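PDB 6I05: endolytic peptidoglycan transglycosylase RlpA, which cleaves peptidoglycan as a lytic transglycosylase with a strong preference for naked glycan strands that lack stem peptides. Local coordinates for residues L6-A12 against I43-L49. Numbering follows the deposited sequence.
Sequences LQVGAFA and ILHRVRL
Ile43 meets Ala12 through a water that donates to both carbonyl oxygens, at one end of an antiparallel strand pair that illustrates how one extra residue is absorbed. Leu44 lays CD1 against Ala10 CB at 3.8 Å. His45 exchanges two backbone bonds with Phe11, and its imidazole presents an edge to Phe11 O, 3.3 Å from His45 CD2, while ND1 is hydrogen-bonded with Ser36 OG. Arg46 bends its chain away from the partner strand and hydrogen-bonds through NH2 to Ser35 OG, although its CB still lies 3.5 Å from Gln7 OE1. At Val47 the register slips: Val8 N donates to Val47 O (2.9 Å), whereas Val47 N donates to Gly9 O, so two residues face one in a beta bulge that leaves Gly9 N buried without a partner. Val47 CG2 reaches the edge of the Phe11 ring. Arg48, extended from CG to NE, grips Gln7 OE1 side-on through NE (2.8 Å) and NH2 (3.0 Å), with the Gln7 oxygen lying in the guanidinium plane of Arg48. Gln7 is set for this by CG anti to its backbone N (chi1 178°). Leu49 runs beside Leu6, and its CD2 touches Val8 CG2. These are the central strands of the four-stranded SPOR sheet, flanked by 32-39 and 74-76. Helices 14-25 and 55-67 pack on the Leu6, Phe11, Val47 and Leu49 face; Gln7, Ala10, Arg46 and Arg48 line the opposite one.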
loop_
_atom_site.group_PDB
_atom_site.type_symbol
_atom_site.label_atom_id
_atom_site.label_comp_id
_atom_site.label_asym_id
_atom_site.label_seq_id
_atom_site.Cartn_x
_atom_site.Cartn_y
_atom_site.Cartn_z
ATOM N N LEU A 6 -2.627 -1.307 -5.329
ATOM C CA LEU A 6 -2.666 -2.204 -4.182
ATOM C C LEU A 6 -2.766 -1.378 -2.910
ATOM O O LEU A 6 -2.250 -0.258 -2.838
ATOM C CB LEU A 6 -1.391 -3.052 -4.091
ATOM C CG LEU A 6 -1.202 -4.127 -5.157
ATOM C CD1 LEU A 6 0.217 -4.669 -5.114
ATOM C CD2 LEU A 6 -2.220 -5.243 -4.953
ATOM N N GLN A 7 -3.437 -1.938 -1.907
ATOM C CA GLN A 7 -3.405 -1.414 -0.548
ATOM C C GLN A 7 -2.703 -2.439 0.329
ATOM O O GLN A 7 -2.980 -3.640 0.235
ATOM C CB GLN A 7 -4.808 -1.132 -0.012
ATOM C CG GLN A 7 -4.821 -0.616 1.420
ATOM C CD GLN A 7 -6.137 0.036 1.775
ATOM O OE1 GLN A 7 -6.621 0.909 1.054
ATOM N NE2 GLN A 7 -6.732 -0.393 2.882
ATOM N N VAL A 8 -1.782 -1.967 1.166
ATOM C CA VAL A 8 -0.959 -2.851 1.974
ATOM C C VAL A 8 -1.297 -2.775 3.461
ATOM O O VAL A 8 -1.061 -3.746 4.191
ATOM C CB VAL A 8 0.543 -2.596 1.725
ATOM C CG1 VAL A 8 1.411 -3.630 2.430
ATOM C CG2 VAL A 8 0.832 -2.594 0.224
ATOM N N GLY A 9 -1.838 -1.660 3.929
ATOM C CA GLY A 9 -2.268 -1.540 5.307
ATOM C C GLY A 9 -3.095 -0.288 5.458
ATOM O O GLY A 9 -3.156 0.561 4.566
ATOM N N ALA A 10 -3.726 -0.179 6.615
ATOM C CA ALA A 10 -4.514 0.993 6.953
ATOM C C ALA A 10 -4.389 1.178 8.456
ATOM O O ALA A 10 -4.517 0.207 9.207
ATOM C CB ALA A 10 -5.977 0.794 6.546
ATOM N N PHE A 11 -4.109 2.406 8.884
ATOM C CA PHE A 11 -3.682 2.665 10.252
ATOM C C PHE A 11 -4.380 3.897 10.801
ATOM O O PHE A 11 -4.614 4.867 10.083
ATOM C CB PHE A 11 -2.171 2.923 10.315
ATOM C CG PHE A 11 -1.348 1.813 9.737
ATOM C CD1 PHE A 11 -1.006 1.815 8.394
ATOM C CD2 PHE A 11 -0.919 0.761 10.534
ATOM C CE1 PHE A 11 -0.253 0.787 7.854
ATOM C CE2 PHE A 11 -0.162 -0.272 9.998
ATOM C CZ PHE A 11 0.171 -0.254 8.655
ATOM N N ALA A 12 -4.678 3.861 12.102
ATOM C CA ALA A 12 -5.122 5.062 12.800
ATOM C C ALA A 12 -3.962 6.010 13.083
ATOM O O ALA A 12 -4.156 7.231 13.116
ATOM C CB ALA A 12 -5.821 4.679 14.107
ATOM N N ILE A 43 -9.744 9.187 11.610
ATOM C CA ILE A 43 -8.967 9.228 10.378
ATOM C C ILE A 43 -8.347 7.861 10.150
ATOM O O ILE A 43 -7.776 7.263 11.070
ATOM C CB ILE A 43 -7.888 10.321 10.428
ATOM C CG1 ILE A 43 -8.509 11.679 10.766
ATOM C CG2 ILE A 43 -7.153 10.390 9.082
ATOM C CD1 ILE A 43 -9.665 12.037 9.879
ATOM N N LEU A 44 -8.462 7.360 8.923
ATOM C CA LEU A 44 -7.864 6.096 8.523
ATOM C C LEU A 44 -6.830 6.396 7.451
ATOM O O LEU A 44 -7.166 6.970 6.409
ATOM C CB LEU A 44 -8.935 5.158 7.970
ATOM C CG LEU A 44 -8.447 3.744 7.663
ATOM C CD1 LEU A 44 -7.996 3.036 8.937
ATOM C CD2 LEU A 44 -9.528 2.949 6.932
ATOM N N HIS A 45 -5.579 6.020 7.710
ATOM C CA HIS A 45 -4.460 6.287 6.808
ATOM C C HIS A 45 -4.161 5.013 6.026
ATOM O O HIS A 45 -3.578 4.070 6.569
ATOM C CB HIS A 45 -3.227 6.712 7.604
ATOM C CG HIS A 45 -3.453 7.915 8.459
ATOM N ND1 HIS A 45 -3.521 9.189 7.938
ATOM C CD2 HIS A 45 -3.622 8.041 9.794
ATOM C CE1 HIS A 45 -3.725 10.050 8.917
ATOM N NE2 HIS A 45 -3.798 9.379 10.052
ATOM N N ARG A 46 -4.545 4.985 4.755
ATOM C CA ARG A 46 -4.396 3.801 3.915
ATOM C C ARG A 46 -3.113 3.902 3.113
ATOM O O ARG A 46 -2.870 4.912 2.451
ATOM C CB ARG A 46 -5.593 3.671 2.975
ATOM C CG ARG A 46 -6.892 3.715 3.778
ATOM C CD ARG A 46 -8.146 3.881 2.980
ATOM N NE ARG A 46 -8.116 5.025 2.080
ATOM C CZ ARG A 46 -9.077 5.254 1.203
ATOM N NH1 ARG A 46 -10.124 4.437 1.166
ATOM N NH2 ARG A 46 -8.988 6.263 0.357
ATOM N N VAL A 47 -2.293 2.861 3.170
ATOM C CA VAL A 47 -1.016 2.844 2.469
ATOM C C VAL A 47 -1.201 2.071 1.175
ATOM O O VAL A 47 -1.557 0.885 1.198
ATOM C CB VAL A 47 0.096 2.236 3.335
ATOM C CG1 VAL A 47 1.419 2.256 2.584
ATOM C CG2 VAL A 47 0.216 2.992 4.655
ATOM N N ARG A 48 -0.979 2.741 0.048
ATOM C CA ARG A 48 -1.293 2.212 -1.266
ATOM C C ARG A 48 -0.101 2.365 -2.194
ATOM O O ARG A 48 0.837 3.122 -1.928
ATOM C CB ARG A 48 -2.506 2.933 -1.858
ATOM C CG ARG A 48 -3.765 2.636 -1.085
ATOM C CD ARG A 48 -4.968 3.358 -1.618
ATOM N NE ARG A 48 -6.159 2.801 -0.988
ATOM C CZ ARG A 48 -7.402 3.045 -1.372
ATOM N NH1 ARG A 48 -7.646 3.879 -2.372
ATOM N NH2 ARG A 48 -8.401 2.441 -0.745
ATOM N N LEU A 49 -0.144 1.631 -3.298
ATOM C CA LEU A 49 0.879 1.815 -4.314
ATOM C C LEU A 49 0.284 1.635 -5.700
ATOM O O LEU A 49 -0.706 0.925 -5.887
ATOM C CB LEU A 49 2.131 0.978 -4.072
ATOM C CG LEU A 49 1.838 -0.499 -4.139
ATOM C CD1 LEU A 49 2.303 -1.041 -5.462
ATOM C CD2 LEU A 49 2.548 -1.214 -3.016
HETATM O O HOH W 1 -6.895 8.243 13.490
HETATM O O HOH W 2 -4.525 10.647 12.582
#